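Local coordinates for protein Serpin48 (Tenebrio molitor, PDB 3OZQ) that probably acts as a highly specific serine protease inhibitor of the serpin family, blocking the protease SPE in insect innate immunity, at residues A[213-225]-A[234-246]. Numbering follows the deposited sequence.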
loop_
_atom_site.group_PDB
_atom_site.type_symbol
_atom_site.label_atom_id
_atom_site.label_comp_id
_atom_site.label_asym_id
_atom_site.label_seq_id
_atom_site.Cartn_x
_atom_site.Cartn_y
_atom_site.Cartn_z
ATOM N N GLU A 213 -11.965 -14.258 -16.852
ATOM C CA GLU A 213 -10.906 -14.662 -17.759
ATOM C C GLU A 213 -10.615 -13.518 -18.714
ATOM O O GLU A 213 -11.410 -13.238 -19.614
ATOM C CB GLU A 213 -11.298 -15.935 -18.523
ATOM C CG GLU A 213 -11.371 -17.192 -17.645
ATOM C CD GLU A 213 -12.009 -18.383 -18.362
ATOM O OE1 GLU A 213 -12.297 -19.404 -17.691
ATOM O OE2 GLU A 213 -12.226 -18.291 -19.593
ATOM N N CYS A 214 -9.488 -12.842 -18.496
ATOM C CA CYS A 214 -9.085 -11.733 -19.353
ATOM C C CYS A 214 -8.309 -12.258 -20.546
ATOM O O CYS A 214 -7.197 -12.765 -20.402
ATOM C CB CYS A 214 -8.246 -10.697 -18.588
ATOM S SG CYS A 214 -8.000 -9.131 -19.502
ATOM N N HIS A 215 -8.898 -12.120 -21.728
ATOM C CA HIS A 215 -8.316 -12.685 -22.940
ATOM C C HIS A 215 -7.154 -11.863 -23.499
ATOM O O HIS A 215 -6.176 -12.427 -23.992
ATOM C CB HIS A 215 -9.401 -12.933 -23.998
ATOM C CG HIS A 215 -10.405 -13.973 -23.593
ATOM N ND1 HIS A 215 -11.703 -13.663 -23.246
ATOM C CD2 HIS A 215 -10.295 -15.319 -23.465
ATOM C CE1 HIS A 215 -12.351 -14.771 -22.929
ATOM N NE2 HIS A 215 -11.519 -15.789 -23.052
ATOM N N HIS A 216 -7.254 -10.541 -23.409
ATOM C CA HIS A 216 -6.146 -9.674 -23.796
ATOM C C HIS A 216 -4.911 -9.942 -22.933
ATOM O O HIS A 216 -3.781 -9.919 -23.421
ATOM C CB HIS A 216 -6.550 -8.203 -23.697
ATOM C CG HIS A 216 -5.407 -7.250 -23.873
ATOM N ND1 HIS A 216 -5.093 -6.282 -22.942
ATOM C CD2 HIS A 216 -4.496 -7.124 -24.868
ATOM C CE1 HIS A 216 -4.043 -5.596 -23.359
ATOM N NE2 HIS A 216 -3.659 -6.090 -24.522
ATOM N N LEU A 217 -5.134 -10.209 -21.653
ATOM C CA LEU A 217 -4.025 -10.421 -20.727
ATOM C C LEU A 217 -3.533 -11.851 -20.672
ATOM O O LEU A 217 -2.464 -12.112 -20.119
ATOM C CB LEU A 217 -4.406 -9.961 -19.320
ATOM C CG LEU A 217 -4.349 -8.441 -19.190
ATOM C CD1 LEU A 217 -4.962 -7.967 -17.877
ATOM C CD2 LEU A 217 -2.904 -7.968 -19.354
ATOM N N ASP A 218 -4.309 -12.768 -21.247
ATOM C CA ASP A 218 -4.059 -14.197 -21.099
ATOM C C ASP A 218 -3.815 -14.529 -19.632
ATOM O O ASP A 218 -2.790 -15.103 -19.262
ATOM C CB ASP A 218 -2.890 -14.671 -21.969
ATOM C CG ASP A 218 -2.813 -16.202 -22.064
ATOM O OD1 ASP A 218 -3.838 -16.869 -21.802
ATOM O OD2 ASP A 218 -1.730 -16.740 -22.391
ATOM N N ALA A 219 -4.778 -14.161 -18.801
ATOM C CA ALA A 219 -4.681 -14.419 -17.378
ATOM C C ALA A 219 -6.073 -14.649 -16.816
ATOM O O ALA A 219 -7.074 -14.415 -17.486
ATOM C CB ALA A 219 -4.007 -13.247 -16.675
ATOM N N LYS A 220 -6.124 -15.127 -15.584
ATOM C CA LYS A 220 -7.376 -15.279 -14.868
ATOM C C LYS A 220 -7.294 -14.388 -13.642
ATOM O O LYS A 220 -6.209 -14.170 -13.112
ATOM C CB LYS A 220 -7.559 -16.723 -14.412
ATOM C CG LYS A 220 -7.807 -17.742 -15.511
ATOM C CD LYS A 220 -8.112 -19.096 -14.876
ATOM C CE LYS A 220 -8.287 -20.216 -15.910
ATOM N NZ LYS A 220 -7.980 -21.561 -15.319
ATOM N N LEU A 221 -8.444 -13.898 -13.189
ATOM C CA LEU A 221 -8.519 -13.049 -12.012
ATOM C C LEU A 221 -9.547 -13.621 -11.072
ATOM O O LEU A 221 -10.623 -14.040 -11.496
ATOM C CB LEU A 221 -8.941 -11.620 -12.374
ATOM C CG LEU A 221 -8.074 -10.842 -13.357
ATOM C CD1 LEU A 221 -8.561 -11.066 -14.771
ATOM C CD2 LEU A 221 -8.117 -9.366 -13.004
ATOM N N LEU A 222 -9.209 -13.640 -9.794
ATOM C CA LEU A 222 -10.091 -14.172 -8.777
ATOM C C LEU A 222 -10.152 -13.195 -7.629
ATOM O O LEU A 222 -9.123 -12.763 -7.132
ATOM C CB LEU A 222 -9.553 -15.494 -8.251
ATOM C CG LEU A 222 -10.285 -16.024 -7.020
ATOM C CD1 LEU A 222 -11.661 -16.502 -7.396
ATOM C CD2 LEU A 222 -9.497 -17.153 -6.373
ATOM N N GLU A 223 -11.351 -12.865 -7.183
ATOM C CA GLU A 223 -11.472 -11.959 -6.055
ATOM C C GLU A 223 -11.981 -12.699 -4.820
ATOM O O GLU A 223 -13.103 -13.207 -4.788
ATOM C CB GLU A 223 -12.339 -10.753 -6.455
ATOM C CG GLU A 223 -12.954 -9.998 -5.330
ATOM C CD GLU A 223 -13.863 -8.870 -5.820
ATOM O OE1 GLU A 223 -13.727 -8.438 -6.989
ATOM O OE2 GLU A 223 -14.706 -8.412 -5.023
ATOM N N LEU A 224 -11.113 -12.805 -3.825
ATOM C CA LEU A 224 -11.415 -13.493 -2.577
ATOM C C LEU A 224 -11.938 -12.479 -1.578
ATOM O O LEU A 224 -11.251 -11.503 -1.264
ATOM C CB LEU A 224 -10.163 -14.174 -2.022
ATOM C CG LEU A 224 -9.589 -15.381 -2.773
ATOM C CD1 LEU A 224 -8.234 -15.757 -2.200
ATOM C CD2 LEU A 224 -10.537 -16.565 -2.709
ATOM N N PRO A 225 -13.159 -12.709 -1.082
ATOM C CA PRO A 225 -13.898 -11.752 -0.259
ATOM C C PRO A 225 -13.487 -11.807 1.199
ATOM O O PRO A 225 -13.298 -12.889 1.768
ATOM C CB PRO A 225 -15.365 -12.199 -0.419
ATOM C CG PRO A 225 -15.349 -13.292 -1.503
ATOM C CD PRO A 225 -13.981 -13.883 -1.417
ATOM N N ILE A 234 -6.354 -11.799 -6.867
ATOM C CA ILE A 234 -5.167 -12.406 -7.471
ATOM C C ILE A 234 -5.278 -12.278 -8.980
ATOM O O ILE A 234 -6.334 -12.550 -9.548
ATOM C CB ILE A 234 -5.071 -13.926 -7.141
ATOM C CG1 ILE A 234 -5.273 -14.174 -5.644
ATOM C CG2 ILE A 234 -3.768 -14.522 -7.650
ATOM C CD1 ILE A 234 -4.310 -13.424 -4.785
ATOM N N VAL A 235 -4.203 -11.849 -9.623
ATOM C CA VAL A 235 -4.123 -11.837 -11.074
ATOM C C VAL A 235 -3.106 -12.890 -11.491
ATOM O O VAL A 235 -1.903 -12.741 -11.261
ATOM C CB VAL A 235 -3.719 -10.464 -11.634
ATOM C CG1 VAL A 235 -3.711 -10.502 -13.159
ATOM C CG2 VAL A 235 -4.667 -9.376 -11.129
ATOM N N LEU A 236 -3.615 -13.960 -12.100
ATOM C CA LEU A 236 -2.841 -15.157 -12.379
ATOM C C LEU A 236 -2.670 -15.373 -13.878
ATOM O O LEU A 236 -3.638 -15.628 -14.578
ATOM C CB LEU A 236 -3.570 -16.351 -11.780
ATOM C CG LEU A 236 -2.889 -17.707 -11.893
ATOM C CD1 LEU A 236 -1.550 -17.678 -11.156
ATOM C CD2 LEU A 236 -3.803 -18.799 -11.343
ATOM N N SER A 237 -1.443 -15.259 -14.376
ATOM C CA SER A 237 -1.215 -15.492 -15.795
ATOM C C SER A 237 -1.481 -16.954 -16.149
ATOM O O SER A 237 -1.227 -17.863 -15.347
ATOM C CB SER A 237 0.191 -15.078 -16.213
ATOM O OG SER A 237 1.185 -15.862 -15.575
ATOM N N ASN A 238 -2.010 -17.175 -17.349
ATOM C CA ASN A 238 -2.317 -18.530 -17.807
ATOM C C ASN A 238 -1.061 -19.370 -17.987
ATOM O O ASN A 238 -1.084 -20.581 -17.797
ATOM C CB ASN A 238 -3.157 -18.506 -19.090
ATOM C CG ASN A 238 -4.625 -18.224 -18.816
ATOM O OD1 ASN A 238 -5.171 -18.656 -17.796
ATOM N ND2 ASN A 238 -5.274 -17.493 -19.724
ATOM N N GLN A 239 0.042 -18.720 -18.333
ATOM C CA GLN A 239 1.313 -19.416 -18.467
ATOM C C GLN A 239 2.209 -19.257 -17.232
ATOM O O GLN A 239 2.215 -18.211 -16.579
ATOM C CB GLN A 239 2.031 -18.959 -19.739
ATOM C CG GLN A 239 1.409 -19.533 -21.012
ATOM C CD GLN A 239 1.263 -21.049 -20.947
ATOM O OE1 GLN A 239 2.148 -21.750 -20.446
ATOM N NE2 GLN A 239 0.134 -21.556 -21.430
ATOM N N ILE A 240 2.959 -20.308 -16.919
ATOM C CA ILE A 240 3.814 -20.333 -15.735
ATOM C C ILE A 240 4.676 -19.080 -15.583
ATOM O O ILE A 240 4.794 -18.537 -14.484
ATOM C CB ILE A 240 4.733 -21.578 -15.727
ATOM C CG1 ILE A 240 3.907 -22.869 -15.732
ATOM C CG2 ILE A 240 5.670 -21.554 -14.520
ATOM C CD1 ILE A 240 3.253 -23.190 -14.401
ATOM N N GLU A 241 5.277 -18.626 -16.680
ATOM C CA GLU A 241 6.249 -17.537 -16.624
ATOM C C GLU A 241 5.680 -16.229 -17.156
ATOM O O GLU A 241 6.432 -15.368 -17.612
ATOM C CB GLU A 241 7.512 -17.894 -17.421
ATOM C CG GLU A 241 8.266 -19.127 -16.936
ATOM C CD GLU A 241 9.501 -19.424 -17.784
ATOM O OE1 GLU A 241 9.532 -18.984 -18.959
ATOM O OE2 GLU A 241 10.440 -20.087 -17.280
ATOM N N GLY A 242 4.359 -16.077 -17.092
ATOM C CA GLY A 242 3.694 -14.942 -17.709
ATOM C C GLY A 242 3.643 -13.626 -16.942
ATOM O O GLY A 242 2.982 -12.687 -17.382
ATOM N N LEU A 243 4.338 -13.534 -15.810
ATOM C CA LEU A 243 4.251 -12.335 -14.966
ATOM C C LEU A 243 4.788 -11.059 -15.622
ATOM O O LEU A 243 4.099 -10.033 -15.655
ATOM C CB LEU A 243 4.957 -12.560 -13.630
ATOM C CG LEU A 243 5.011 -11.365 -12.679
ATOM C CD1 LEU A 243 3.619 -10.822 -12.377
ATOM C CD2 LEU A 243 5.715 -11.751 -11.390
ATOM N N VAL A 244 6.018 -11.120 -16.125
ATOM C CA VAL A 244 6.616 -9.975 -16.804
ATOM C C VAL A 244 5.661 -9.417 -17.852
ATOM O O VAL A 244 5.493 -8.200 -17.974
ATOM C CB VAL A 244 7.949 -10.348 -17.472
ATOM C CG1 VAL A 244 9.083 -10.293 -16.460
ATOM C CG2 VAL A 244 7.847 -11.727 -18.104
ATOM N N SER A 245 5.035 -10.318 -18.600
ATOM C CA SER A 245 4.045 -9.935 -19.595
ATOM C C SER A 245 2.961 -9.083 -18.955
ATOM O O SER A 245 2.563 -8.056 -19.503
ATOM C CB SER A 245 3.407 -11.178 -20.229
ATOM O OG SER A 245 4.375 -12.196 -20.458
ATOM N N LEU A 246 2.474 -9.521 -17.800
ATOM C CA LEU A 246 1.412 -8.801 -17.104
ATOM C C LEU A 246 1.913 -7.453 -16.632
ATOM O O LEU A 246 1.142 -6.506 -16.500
ATOM C CB LEU A 246 0.908 -9.595 -15.900
ATOM C CG LEU A 246 0.155 -10.898 -16.149
ATOM C CD1 LEU A 246 -0.149 -11.571 -14.818
ATOM C CD2 LEU A 246 -1.135 -10.637 -16.929
HETATM O O HOH W 1 -7.964 -17.079 -19.148
#
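Asp218 throws its carboxylate away from its own N (chi1 -167°) and Asn238 turns CG beside its N (chi1 -79°), so carboxylate and amide meet at the open end of the hairpin. Asn238 ND2 gives a nearly straight bond to Asp218 OD1 (2.6 Å), reaching it from above the carboxylate plane, the two planes being 60° apart. Asn238 N also donates to Asp218 O at 2.9 Å. The short polar Asp and Asn suit this exposed end. Asp218, with positive phi, and Ala219 form a G1 bulge opposite Cys214.

Strands 219-225 and 234-237, the s2B-s3B pair of serpin sheet B, run antiparallel, with paired bonds joining Lys220 to Leu236 and Leu222 to Ile234. Ala219 ends at CB, 3.2 Å from Leu236 O and 3.9 Å from CD2 of Leu246, from the following short helix 243-248; that CD2 also meets Leu217 CD2. On the same face, Leu221 CD2 lies alongside Val235 CG2. On the other, Leu222, Ile234 and Leu236 pack on Phe350, while extended Lys220 passes Asn238 OD1 and its NZ hydrogen-bonds to Gln349 O.

Mostly apolar strand pairs thus give way to an exposed polar end, where one water bridges Asn238 ND2 and Ala219 O and the carboxylate's charge probably strengthens the N-H...O hydrogen bond from Asn238.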